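Local structure of kinesin-like protein (Caenorhabditis elegans, 5X3E) at residues A[50-55]-A[419-424]; A[117-122]-A[362-367]; A[407-412]-A[425-430]. The protein is a kinesin-6 motor protein (Zen4) that, as in other kinesins, probably couples ATP binding and hydrolysis to interaction with microtubules. One frame throughout, in Å; residues are numbered along the deposited sequence.

Contact 1 (A[50-55]-A[419-424])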
ATOM      1  N   PRO A  50       3.120  24.639 -19.233  1.00120.71           N
ATOM      2  CA  PRO A  50       2.665  23.709 -18.196  1.00108.95           C
ATOM      3  C   PRO A  50       1.302  24.084 -17.635  1.00111.48           C
ATOM      4  O   PRO A  50       0.923  25.255 -17.573  1.00122.62           O
ATOM      5  CB  PRO A  50       3.754  23.849 -17.125  1.00 99.24           C
ATOM      6  CG  PRO A  50       4.163  25.286 -17.242  1.00109.10           C
ATOM      7  CD  PRO A  50       4.012  25.678 -18.690  1.00112.20           C
ATOM      8  N   SER A  51       0.545  23.062 -17.231  1.00104.59           N
ATOM      9  CA  SER A  51      -0.749  23.321 -16.610  1.00105.31           C
ATOM     10  C   SER A  51      -0.627  23.621 -15.121  1.00111.15           C
ATOM     11  O   SER A  51      -1.591  24.113 -14.523  1.00115.79           O
ATOM     12  CB  SER A  51      -1.697  22.138 -16.824  1.00101.52           C
ATOM     13  OG  SER A  51      -1.190  20.956 -16.235  1.00 95.99           O
ATOM     14  N   LEU A  52       0.525  23.337 -14.515  1.00112.63           N
ATOM     15  CA  LEU A  52       0.775  23.708 -13.128  1.00110.35           C
ATOM     16  C   LEU A  52       2.278  23.759 -12.880  1.00104.24           C
ATOM     17  O   LEU A  52       3.069  23.122 -13.580  1.00103.61           O
ATOM     18  CB  LEU A  52       0.076  22.755 -12.142  1.00 97.80           C
ATOM     19  CG  LEU A  52       0.335  21.248 -11.977  1.00 96.27           C
ATOM     20  CD1 LEU A  52       0.169  20.473 -13.278  1.00 98.73           C
ATOM     21  CD2 LEU A  52       1.687  20.954 -11.337  1.00 96.68           C
ATOM     22  N   ILE A  53       2.657  24.543 -11.871  1.00 94.72           N
ATOM     23  CA  ILE A  53       4.052  24.819 -11.539  1.00 94.53           C
ATOM     24  C   ILE A  53       4.228  24.741 -10.030  1.00 95.30           C
ATOM     25  O   ILE A  53       3.376  25.210  -9.268  1.00101.91           O
ATOM     26  CB  ILE A  53       4.508  26.195 -12.078  1.00116.42           C
ATOM     27  CG1 ILE A  53       4.590  26.168 -13.604  1.00121.70           C
ATOM     28  CG2 ILE A  53       5.855  26.600 -11.492  1.00114.31           C
ATOM     29  CD1 ILE A  53       5.647  25.206 -14.116  1.00127.65           C
ATOM     30  N   ALA A  54       5.337  24.148  -9.600  1.00 91.54           N
ATOM     31  CA  ALA A  54       5.664  24.087  -8.185  1.00 85.66           C
ATOM     32  C   ALA A  54       6.245  25.416  -7.717  1.00 91.70           C
ATOM     33  O   ALA A  54       6.955  26.097  -8.460  1.00 97.47           O
ATOM     34  CB  ALA A  54       6.652  22.951  -7.912  1.00 78.75           C
ATOM     35  N   ILE A  55       5.926  25.786  -6.479  1.00 97.32           N
ATOM     36  CA  ILE A  55       6.365  27.061  -5.926  1.00103.93           C
ATOM     37  C   ILE A  55       7.211  26.835  -4.680  1.00119.85           C
ATOM     38  O   ILE A  55       8.446  26.831  -4.743  1.00129.61           O
ATOM     39  CB  ILE A  55       5.165  27.962  -5.588  1.00 98.08           C
ATOM     40  CG1 ILE A  55       4.186  28.026  -6.756  1.00 99.43           C
ATOM     41  CG2 ILE A  55       5.641  29.355  -5.230  1.00100.43           C
ATOM     42  CD1 ILE A  55       2.935  28.801  -6.424  1.00112.98           C
ATOM     43  N   ASP A 419      -7.435  19.685 -16.728  1.00112.74           N
ATOM     44  CA  ASP A 419      -8.679  19.478 -15.993  1.00111.52           C
ATOM     45  C   ASP A 419      -8.586  18.287 -15.049  1.00117.51           C
ATOM     46  O   ASP A 419      -9.174  18.307 -13.961  1.00114.11           O
ATOM     47  CB  ASP A 419      -9.840  19.301 -16.972  1.00117.87           C
ATOM     48  CG  ASP A 419     -10.182  20.585 -17.704  1.00131.55           C
ATOM     49  OD1 ASP A 419     -10.116  21.660 -17.072  1.00136.21           O
ATOM     50  OD2 ASP A 419     -10.508  20.524 -18.908  1.00136.73           O
ATOM     51  N   GLU A 420      -7.849  17.244 -15.439  1.00119.36           N
ATOM     52  CA  GLU A 420      -7.710  16.083 -14.568  1.00106.79           C
ATOM     53  C   GLU A 420      -6.806  16.374 -13.377  1.00108.92           C
ATOM     54  O   GLU A 420      -6.959  15.750 -12.320  1.00118.45           O
ATOM     55  CB  GLU A 420      -7.184  14.892 -15.365  1.00106.06           C
ATOM     56  CG  GLU A 420      -8.223  14.258 -16.277  1.00115.88           C
ATOM     57  CD  GLU A 420      -9.401  13.687 -15.505  1.00123.65           C
ATOM     58  OE1 GLU A 420      -9.183  13.158 -14.392  1.00119.80           O
ATOM     59  OE2 GLU A 420     -10.543  13.771 -16.008  1.00126.28           O
ATOM     60  N   ASN A 421      -5.866  17.311 -13.520  1.00108.69           N
ATOM     61  CA  ASN A 421      -5.067  17.719 -12.369  1.00 96.72           C
ATOM     62  C   ASN A 421      -5.894  18.538 -11.386  1.00101.18           C
ATOM     63  O   ASN A 421      -5.598  18.549 -10.187  1.00101.27           O
ATOM     64  CB  ASN A 421      -3.840  18.509 -12.825  1.00 82.73           C
ATOM     65  CG  ASN A 421      -2.855  17.658 -13.616  1.00 85.09           C
ATOM     66  OD1 ASN A 421      -2.857  16.430 -13.524  1.00 78.60           O
ATOM     67  ND2 ASN A 421      -2.007  18.315 -14.396  1.00 96.34           N
ATOM     68  N   MET A 422      -6.934  19.219 -11.875  1.00109.30           N
ATOM     69  CA  MET A 422      -7.801  19.986 -10.987  1.00110.47           C
ATOM     70  C   MET A 422      -8.510  19.077  -9.994  1.00107.21           C
ATOM     71  O   MET A 422      -8.736  19.461  -8.840  1.00100.85           O
ATOM     72  CB  MET A 422      -8.810  20.785 -11.807  1.00116.17           C
ATOM     73  CG  MET A 422      -8.188  21.952 -12.541  1.00123.68           C
ATOM     74  SD  MET A 422      -7.535  23.146 -11.362  1.00129.12           S
ATOM     75  CE  MET A 422      -8.982  23.400 -10.343  1.00121.98           C
ATOM     76  N   SER A 423      -8.890  17.875 -10.430  1.00110.97           N
ATOM     77  CA  SER A 423      -9.501  16.910  -9.525  1.00112.68           C
ATOM     78  C   SER A 423      -8.456  16.247  -8.636  1.00107.83           C
ATOM     79  O   SER A 423      -8.720  15.970  -7.461  1.00109.26           O
ATOM     80  CB  SER A 423     -10.255  15.847 -10.322  1.00120.49           C
ATOM     81  OG  SER A 423      -9.359  15.089 -11.119  1.00119.33           O
ATOM     82  N   ALA A 424      -7.266  15.983  -9.183  1.00106.87           N
ATOM     83  CA  ALA A 424      -6.219  15.324  -8.411  1.00 93.42           C
ATOM     84  C   ALA A 424      -5.680  16.237  -7.320  1.00 86.59           C
ATOM     85  O   ALA A 424      -5.330  15.773  -6.229  1.00 82.53           O
ATOM     86  CB  ALA A 424      -5.090  14.868  -9.333  1.00 86.42           C
TER

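Contact 2 (A[117-122]-A[362-367])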
ATOM      1  N   PHE A 117      -1.237   5.592  -0.606  1.00 55.56           N
ATOM      2  CA  PHE A 117      -1.871   5.617  -1.916  1.00 53.65           C
ATOM      3  C   PHE A 117      -0.990   6.352  -2.918  1.00 60.35           C
ATOM      4  O   PHE A 117      -0.313   7.325  -2.574  1.00 75.14           O
ATOM      5  CB  PHE A 117      -3.223   6.336  -1.888  1.00 54.15           C
ATOM      6  CG  PHE A 117      -4.249   5.706  -1.004  1.00 65.37           C
ATOM      7  CD1 PHE A 117      -4.995   4.622  -1.446  1.00 76.28           C
ATOM      8  CD2 PHE A 117      -4.515   6.236   0.244  1.00 59.52           C
ATOM      9  CE1 PHE A 117      -5.965   4.054  -0.640  1.00 60.26           C
ATOM     10  CE2 PHE A 117      -5.479   5.678   1.051  1.00 64.35           C
ATOM     11  CZ  PHE A 117      -6.209   4.584   0.610  1.00 60.12           C
ATOM     12  N   THR A 118      -1.023   5.898  -4.168  1.00 53.37           N
ATOM     13  CA  THR A 118      -0.591   6.708  -5.302  1.00 54.44           C
ATOM     14  C   THR A 118      -1.818   7.018  -6.150  1.00 55.14           C
ATOM     15  O   THR A 118      -2.555   6.107  -6.540  1.00 50.86           O
ATOM     16  CB  THR A 118       0.490   6.008  -6.142  1.00 57.32           C
ATOM     17  OG1 THR A 118       0.038   4.715  -6.562  1.00 69.60           O
ATOM     18  CG2 THR A 118       1.776   5.860  -5.347  1.00 57.01           C
ATOM     19  N   TYR A 119      -2.047   8.304  -6.402  1.00 60.31           N
ATOM     20  CA  TYR A 119      -3.234   8.794  -7.088  1.00 68.93           C
ATOM     21  C   TYR A 119      -2.829   9.598  -8.318  1.00 75.91           C
ATOM     22  O   TYR A 119      -1.748  10.191  -8.355  1.00 74.35           O
ATOM     23  CB  TYR A 119      -4.075   9.661  -6.141  1.00 67.84           C
ATOM     24  CG  TYR A 119      -5.371  10.166  -6.724  1.00 67.37           C
ATOM     25  CD1 TYR A 119      -6.548   9.451  -6.563  1.00 70.34           C
ATOM     26  CD2 TYR A 119      -5.421  11.365  -7.423  1.00 70.37           C
ATOM     27  CE1 TYR A 119      -7.737   9.906  -7.094  1.00 75.28           C
ATOM     28  CE2 TYR A 119      -6.605  11.827  -7.959  1.00 77.67           C
ATOM     29  CZ  TYR A 119      -7.761  11.093  -7.790  1.00 77.25           C
ATOM     30  OH  TYR A 119      -8.950  11.545  -8.314  1.00 85.28           O
ATOM     31  N   GLY A 120      -3.684   9.605  -9.329  1.00 71.80           N
ATOM     32  CA  GLY A 120      -3.453  10.454 -10.483  1.00 74.47           C
ATOM     33  C   GLY A 120      -4.015   9.851 -11.755  1.00 87.71           C
ATOM     34  O   GLY A 120      -4.686   8.823 -11.745  1.00 86.64           O
ATOM     35  N   VAL A 121      -3.766  10.560 -12.856  1.00 94.10           N
ATOM     36  CA  VAL A 121      -4.169  10.139 -14.195  1.00 88.72           C
ATOM     37  C   VAL A 121      -3.221   9.048 -14.684  1.00 84.60           C
ATOM     38  O   VAL A 121      -2.178   8.801 -14.069  1.00 80.44           O
ATOM     39  CB  VAL A 121      -4.182  11.340 -15.160  1.00 96.44           C
ATOM     40  CG1 VAL A 121      -5.024  11.053 -16.389  1.00111.25           C
ATOM     41  CG2 VAL A 121      -4.700  12.571 -14.456  1.00103.85           C
ATOM     42  N   THR A 122      -3.594   8.360 -15.763  1.00 76.26           N
ATOM     43  CA  THR A 122      -2.658   7.485 -16.461  1.00 82.34           C
ATOM     44  C   THR A 122      -1.560   8.315 -17.121  1.00 80.05           C
ATOM     45  O   THR A 122      -1.801   9.431 -17.590  1.00 82.01           O
ATOM     46  CB  THR A 122      -3.384   6.638 -17.507  1.00 82.85           C
ATOM     47  OG1 THR A 122      -4.546   6.042 -16.918  1.00 95.21           O
ATOM     48  CG2 THR A 122      -2.476   5.535 -18.031  1.00 75.28           C
ATOM     49  N   THR A 362     -15.717   8.650  -3.185  1.00 75.31           N
ATOM     50  CA  THR A 362     -15.913   8.245  -1.795  1.00 65.88           C
ATOM     51  C   THR A 362     -14.632   8.407  -0.986  1.00 70.81           C
ATOM     52  O   THR A 362     -14.676   8.783   0.193  1.00 74.20           O
ATOM     53  CB  THR A 362     -16.396   6.796  -1.733  1.00 58.62           C
ATOM     54  OG1 THR A 362     -17.542   6.632  -2.576  1.00 66.43           O
ATOM     55  CG2 THR A 362     -16.751   6.416  -0.310  1.00 57.73           C
ATOM     56  N   LEU A 363     -13.486   8.100  -1.596  1.00 76.02           N
ATOM     57  CA  LEU A 363     -12.206   8.284  -0.921  1.00 67.49           C
ATOM     58  C   LEU A 363     -11.977   9.746  -0.565  1.00 63.46           C
ATOM     59  O   LEU A 363     -11.563  10.065   0.557  1.00 60.47           O
ATOM     60  CB  LEU A 363     -11.070   7.767  -1.804  1.00 66.04           C
ATOM     61  CG  LEU A 363      -9.661   7.855  -1.216  1.00 54.85           C
ATOM     62  CD1 LEU A 363      -9.585   7.106   0.101  1.00 42.75           C
ATOM     63  CD2 LEU A 363      -8.642   7.326  -2.211  1.00 62.06           C
ATOM     64  N   ARG A 364     -12.243  10.650  -1.514  1.00 52.71           N
ATOM     65  CA  ARG A 364     -12.118  12.080  -1.250  1.00 55.33           C
ATOM     66  C   ARG A 364     -12.973  12.493  -0.060  1.00 72.88           C
ATOM     67  O   ARG A 364     -12.477  13.108   0.892  1.00 85.36           O
ATOM     68  CB  ARG A 364     -12.506  12.881  -2.498  1.00 65.66           C
ATOM     69  CG  ARG A 364     -11.655  14.128  -2.755  1.00 62.68           C
ATOM     70  CD  ARG A 364     -12.364  15.120  -3.677  1.00 85.89           C
ATOM     71  NE  ARG A 364     -13.101  14.452  -4.750  1.00115.33           N
ATOM     72  CZ  ARG A 364     -12.613  14.191  -5.958  1.00117.26           C
ATOM     73  NH1 ARG A 364     -11.370  14.541  -6.267  1.00118.19           N
ATOM     74  NH2 ARG A 364     -13.367  13.574  -6.860  1.00104.01           N
ATOM     75  N   GLN A 365     -14.267  12.157  -0.100  1.00 69.89           N
ATOM     76  CA  GLN A 365     -15.168  12.496   0.997  1.00 72.46           C
ATOM     77  C   GLN A 365     -14.667  11.929   2.320  1.00 79.47           C
ATOM     78  O   GLN A 365     -14.770  12.585   3.364  1.00 87.42           O
ATOM     79  CB  GLN A 365     -16.578  11.981   0.692  1.00 71.05           C
ATOM     80  CG  GLN A 365     -17.164  12.499  -0.610  1.00 86.62           C
ATOM     81  CD  GLN A 365     -18.454  11.795  -0.992  1.00 94.71           C
ATOM     82  OE1 GLN A 365     -19.046  11.080  -0.183  1.00 94.97           O
ATOM     83  NE2 GLN A 365     -18.895  11.995  -2.230  1.00 92.92           N
ATOM     84  N   CYS A 366     -14.116  10.715   2.296  1.00 65.99           N
ATOM     85  CA  CYS A 366     -13.717  10.067   3.540  1.00 61.30           C
ATOM     86  C   CYS A 366     -12.499  10.732   4.172  1.00 69.96           C
ATOM     87  O   CYS A 366     -12.467  10.920   5.394  1.00 73.34           O
ATOM     88  CB  CYS A 366     -13.479   8.578   3.304  1.00 59.01           C
ATOM     89  SG  CYS A 366     -15.030   7.653   3.158  1.00 60.90           S
ATOM     90  N   ILE A 367     -11.488  11.103   3.378  1.00 81.48           N
ATOM     91  CA  ILE A 367     -10.336  11.771   3.989  1.00 78.94           C
ATOM     92  C   ILE A 367     -10.698  13.181   4.437  1.00 70.47           C
ATOM     93  O   ILE A 367     -10.054  13.721   5.345  1.00 65.12           O
ATOM     94  CB  ILE A 367      -9.093  11.833   3.066  1.00 65.81           C
ATOM     95  CG1 ILE A 367      -9.172  13.027   2.121  1.00 80.76           C
ATOM     96  CG2 ILE A 367      -8.900  10.539   2.285  1.00 52.96           C
ATOM     97  CD1 ILE A 367      -7.849  13.403   1.521  1.00 95.24           C
TER

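Contact 3 (A[407-412]-A[425-430])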
ATOM      1  N   MET A 407      -0.986  10.027   1.278  1.00 51.73           N
ATOM      2  CA  MET A 407      -1.418   9.979  -0.109  1.00 55.42           C
ATOM      3  C   MET A 407      -0.415  10.723  -0.980  1.00 56.52           C
ATOM      4  O   MET A 407      -0.006  11.846  -0.658  1.00 59.48           O
ATOM      5  CB  MET A 407      -2.817  10.580  -0.273  1.00 64.62           C
ATOM      6  CG  MET A 407      -3.306  10.587  -1.713  1.00 80.00           C
ATOM      7  SD  MET A 407      -5.083  10.312  -1.848  1.00 88.57           S
ATOM      8  CE  MET A 407      -5.643  11.102  -0.344  1.00 94.38           C
ATOM      9  N   VAL A 408      -0.010  10.082  -2.069  1.00 51.43           N
ATOM     10  CA  VAL A 408       0.923  10.649  -3.032  1.00 56.72           C
ATOM     11  C   VAL A 408       0.136  10.971  -4.295  1.00 64.52           C
ATOM     12  O   VAL A 408      -0.254  10.063  -5.042  1.00 62.99           O
ATOM     13  CB  VAL A 408       2.084   9.694  -3.330  1.00 46.70           C
ATOM     14  CG1 VAL A 408       3.018  10.309  -4.352  1.00 46.79           C
ATOM     15  CG2 VAL A 408       2.824   9.350  -2.049  1.00 43.31           C
ATOM     16  N   ILE A 409      -0.121  12.255  -4.525  1.00 62.81           N
ATOM     17  CA  ILE A 409      -0.819  12.711  -5.720  1.00 64.88           C
ATOM     18  C   ILE A 409       0.208  12.885  -6.831  1.00 61.84           C
ATOM     19  O   ILE A 409       1.043  13.788  -6.780  1.00 71.92           O
ATOM     20  CB  ILE A 409      -1.581  14.017  -5.467  1.00 68.02           C
ATOM     21  CG1 ILE A 409      -2.538  13.859  -4.291  1.00 68.58           C
ATOM     22  CG2 ILE A 409      -2.345  14.437  -6.713  1.00 76.64           C
ATOM     23  CD1 ILE A 409      -3.609  12.839  -4.528  1.00 71.23           C
ATOM     24  N   CYS A 410       0.148  12.019  -7.836  1.00 58.79           N
ATOM     25  CA  CYS A 410       0.989  12.148  -9.018  1.00 57.48           C
ATOM     26  C   CYS A 410       0.239  12.960 -10.067  1.00 74.03           C
ATOM     27  O   CYS A 410      -0.910  12.646 -10.394  1.00 83.68           O
ATOM     28  CB  CYS A 410       1.351  10.766  -9.565  1.00 59.44           C
ATOM     29  SG  CYS A 410       2.330   9.753  -8.417  1.00 80.25           S
ATOM     30  N   VAL A 411       0.886  13.990 -10.609  1.00 74.07           N
ATOM     31  CA  VAL A 411       0.250  14.858 -11.596  1.00 76.35           C
ATOM     32  C   VAL A 411       1.216  15.116 -12.744  1.00 74.83           C
ATOM     33  O   VAL A 411       2.430  15.222 -12.541  1.00 85.90           O
ATOM     34  CB  VAL A 411      -0.227  16.193 -10.986  1.00 77.16           C
ATOM     35  CG1 VAL A 411      -1.407  15.976 -10.045  1.00 70.38           C
ATOM     36  CG2 VAL A 411       0.902  16.873 -10.268  1.00 71.02           C
ATOM     37  N   ASN A 412       0.671  15.209 -13.959  1.00 75.37           N
ATOM     38  CA  ASN A 412       1.466  15.525 -15.132  1.00 80.43           C
ATOM     39  C   ASN A 412       1.337  17.003 -15.458  1.00 91.53           C
ATOM     40  O   ASN A 412       0.210  17.491 -15.637  1.00 90.08           O
ATOM     41  CB  ASN A 412       1.028  14.680 -16.323  1.00 83.66           C
ATOM     42  CG  ASN A 412       2.045  14.691 -17.457  1.00 87.96           C
ATOM     43  OD1 ASN A 412       2.603  15.733 -17.799  1.00 88.69           O
ATOM     44  ND2 ASN A 412       2.306  13.521 -18.027  1.00 86.96           N
ATOM     45  N   LEU A 425      -5.592  17.536  -7.602  1.00 93.60           N
ATOM     46  CA  LEU A 425      -5.115  18.493  -6.614  1.00 90.86           C
ATOM     47  C   LEU A 425      -6.193  18.885  -5.613  1.00 89.19           C
ATOM     48  O   LEU A 425      -5.884  19.566  -4.633  1.00 89.53           O
ATOM     49  CB  LEU A 425      -4.569  19.746  -7.309  1.00 93.55           C
ATOM     50  CG  LEU A 425      -3.362  19.575  -8.238  1.00 81.56           C
ATOM     51  CD1 LEU A 425      -3.081  20.862  -8.986  1.00 81.73           C
ATOM     52  CD2 LEU A 425      -2.130  19.130  -7.481  1.00 81.20           C
ATOM     53  N   ALA A 426      -7.447  18.485  -5.844  1.00 98.90           N
ATOM     54  CA  ALA A 426      -8.500  18.720  -4.861  1.00100.79           C
ATOM     55  C   ALA A 426      -8.275  17.946  -3.568  1.00 97.75           C
ATOM     56  O   ALA A 426      -8.872  18.290  -2.543  1.00 95.23           O
ATOM     57  CB  ALA A 426      -9.862  18.354  -5.451  1.00 89.12           C
ATOM     58  N   PHE A 427      -7.429  16.912  -3.592  1.00 89.74           N
ATOM     59  CA  PHE A 427      -7.040  16.201  -2.380  1.00 86.84           C
ATOM     60  C   PHE A 427      -6.144  17.030  -1.469  1.00 92.09           C
ATOM     61  O   PHE A 427      -5.723  16.525  -0.423  1.00 93.39           O
ATOM     62  CB  PHE A 427      -6.329  14.896  -2.743  1.00 84.16           C
ATOM     63  CG  PHE A 427      -7.261  13.769  -3.096  1.00 88.00           C
ATOM     64  CD1 PHE A 427      -7.919  13.057  -2.107  1.00 86.18           C
ATOM     65  CD2 PHE A 427      -7.470  13.413  -4.419  1.00 92.05           C
ATOM     66  CE1 PHE A 427      -8.766  12.014  -2.428  1.00 81.94           C
ATOM     67  CE2 PHE A 427      -8.320  12.371  -4.745  1.00 91.83           C
ATOM     68  CZ  PHE A 427      -8.967  11.672  -3.749  1.00 83.73           C
ATOM     69  N   ALA A 428      -5.839  18.271  -1.852  1.00 96.42           N
ATOM     70  CA  ALA A 428      -4.880  19.088  -1.122  1.00 94.79           C
ATOM     71  C   ALA A 428      -5.383  19.393   0.282  1.00 99.40           C
ATOM     72  O   ALA A 428      -6.588  19.500   0.529  1.00102.50           O
ATOM     73  CB  ALA A 428      -4.595  20.386  -1.876  1.00 96.99           C
ATOM     74  N   GLU A 429      -4.429  19.492   1.210  1.00105.38           N
ATOM     75  CA  GLU A 429      -4.757  19.781   2.601  1.00102.06           C
ATOM     76  C   GLU A 429      -5.546  21.081   2.720  1.00106.35           C
ATOM     77  O   GLU A 429      -6.481  21.177   3.523  1.00113.48           O
ATOM     78  CB  GLU A 429      -3.470  19.812   3.429  1.00100.23           C
ATOM     79  CG  GLU A 429      -2.525  18.676   3.013  1.00 92.21           C
ATOM     80  CD  GLU A 429      -1.507  18.267   4.069  1.00 74.63           C
ATOM     81  OE1 GLU A 429      -0.768  17.300   3.811  1.00 65.71           O
ATOM     82  OE2 GLU A 429      -1.401  18.927   5.125  1.00 89.73           O
ATOM     83  N   GLU A 430      -5.197  22.083   1.916  1.00102.00           N
ATOM     84  CA  GLU A 430      -5.960  23.322   1.831  1.00107.47           C
ATOM     85  C   GLU A 430      -5.722  23.967   0.470  1.00113.46           C
ATOM     86  O   GLU A 430      -4.748  23.653  -0.219  1.00121.09           O
ATOM     87  CB  GLU A 430      -5.593  24.269   2.974  1.00111.92           C
ATOM     88  CG  GLU A 430      -4.143  24.705   2.975  1.00113.81           C
ATOM     89  CD  GLU A 430      -3.944  26.069   3.600  1.00125.49           C
ATOM     90  OE1 GLU A 430      -4.690  27.005   3.240  1.00129.25           O
ATOM     91  OE2 GLU A 430      -3.038  26.202   4.451  1.00124.19           O
TER

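Contact 1 (A[50-55]-A[419-424])
Asn421 is the one residue of helix segment 419-424 that meets 50-55, and its amide nitrogen makes both close approaches. ND2 lies 3.3 Å from OG of Ser51, and the N-H...O angle of 131° is bent enough that the hydrogen bond counts as weak. The same nitrogen is also 3.3 Å from CD1 of Leu52, and the leucine branch crosses the asparagine side chain at about a right angle. Only 81 Å² is buried between the segments, summed over both sides, and even at the closest pair, Ser51 and Asn421, the CA atoms are 8.2 Å apart; side chains alone bridge the gap.

What sets these groups in place lies mostly next door. The stronger partner of Asn421 ND2 is the carbonyl oxygen of Asn412, just past strand 404-411, so the amide is shared between that backbone and Ser51. The serine hydroxyl is bonded to the carbonyl oxygen of Lys414 as well, while the Ser51 backbone bonds to Val63 and Pro413. Within the helix, Ser423 OG donates to the Glu420 carbonyl oxygen over 2.8 Å, and Ala424 N reaches that oxygen at 3.2 Å from the same face of its plane.

The contact sets the short helix 418-424 beside the edge strand 52-54 of the small antiparallel sheet, whose other outermost strand, 430-433, follows the helix in the chain. Chemically it is mainly a buried polar link, with one leucine methyl against the amide. Ser51, just ahead of strand 52-54, and Asn421 of the helix are linked through carbonyls of residues 412-414, in the turn between strand 404-411 and helix 418-424, and their weak mutual bond is secondary.

Contact 2 (A[117-122]-A[362-367])
Phe117 and Leu363 make the apolar half of this contact: the ring atom CZ of Phe117 stands 4.2 Å from the CD1 methyl of Leu363, which approaches the ring obliquely. Leu363 gets there by holding CG opposite its backbone nitrogen (chi1 -178°), which sends the branched end out from helix 350-375 toward the strand. With 51 Å² covered, it is the largest contributor from either segment.

The second approach involves polar groups but no bond. Tyr119 OH and Arg364 NH1 are 4.4 Å apart, the hydroxyl lying obliquely to the guanidinium. Tyr119 extends its ring from the strand with chi1 at -177°, and that ring also packs edge-to-face with Phe427.

No backbone bond crosses the contact: the helix bonds within itself, the strand to its neighbour 404-411. On the helix, Cys366 N reaches Thr362 O at 2.9 Å and Ile367 N reaches Leu363 O at 3.0 Å, the i to i+4 pattern. Phe117 and Tyr119 bond instead to Val408. Beyond the strand the chain turns at Gly120, where, with phi at 149°, a CB would collide with the carbonyl oxygen of Tyr119, and enters a sequence that fits the Walker A P-loop; Lys126 donates to the Gly120 carbonyl oxygen.

The geometry is that of a helix packed against the central sheet. Judged by family resemblance, helix 350-375 corresponds to the switch II, or relay, helix of kinesins, so the contact places it against the strand leading into the probable nucleotide loop. With 133 Å² buried and the nearest CA atoms, those of Phe117 and Leu363, 10.7 Å apart, the two elements meet through long side-chain ends, by van der Waals contact and not by directed bonds.

Contact 3 (A[407-412]-A[425-430])
The Phe427 ring carries the sulfur of Met407 over one face: SD is 4.2 Å from the ring centroid, only 19° off the normal, a Met-aromatic contact offset toward the rim. The methionine methyl runs on past the rim on the same side, beyond CD1 of Phe427, with CE 3.5 Å from that atom. Ile409 approaches the ring obliquely, its CD1 lying 3.8 Å from Phe427 CB. Met407 leaves the strand with CG opposite the backbone nitrogen (chi1 179°), then bends at both later torsions, which turns sulfur and methyl across the phenyl group at about a right angle.

Further along, Val411 CG1 meets Leu425 CD2 at 4.1 Å. Met407, Ile409 and Val411 are every second residue of strand 404-411, so one side of the strand faces the chain that follows helix 418-424. Ile367 and Arg364 of helix 350-375 also touch the Phe427 ring, wedging it between sheet and helix. With an alanine here, the Met407 sulfur would probably lose its aromatic partner and a gap would open between Met407 and Ile409 on the strand and Arg364 and Ile367 of helix 350-375.

All five touching residues are buried, and 228 Å² is covered with no hydrogen bond across. Apolar and sulfur-aromatic packing therefore holds the segment leading to strand 430-433 on the central sheet.

In the fold
All three contacts are buried, yet they differ in depth: contact 2 is centred about 13 Å from the centre of the chain, contact 3 about 17 Å and contact 1 about 24 Å. Contacts 2 and 3 draw on neighbouring parallel strands of the central sheet, 114-119 and 404-411, their centres are about 8 Å apart, and helix 350-375 touches both. Contacts 1 and 3 both reach the small antiparallel sheet, at its two outermost strands 52-54 and 430-433, and share the run from strand 404-411 through helix 418-424. Chemistry follows place: apolar and aromatic packing on the central sheet, amide and hydroxyl bonding farther from the chain's centre, beside the small sheet.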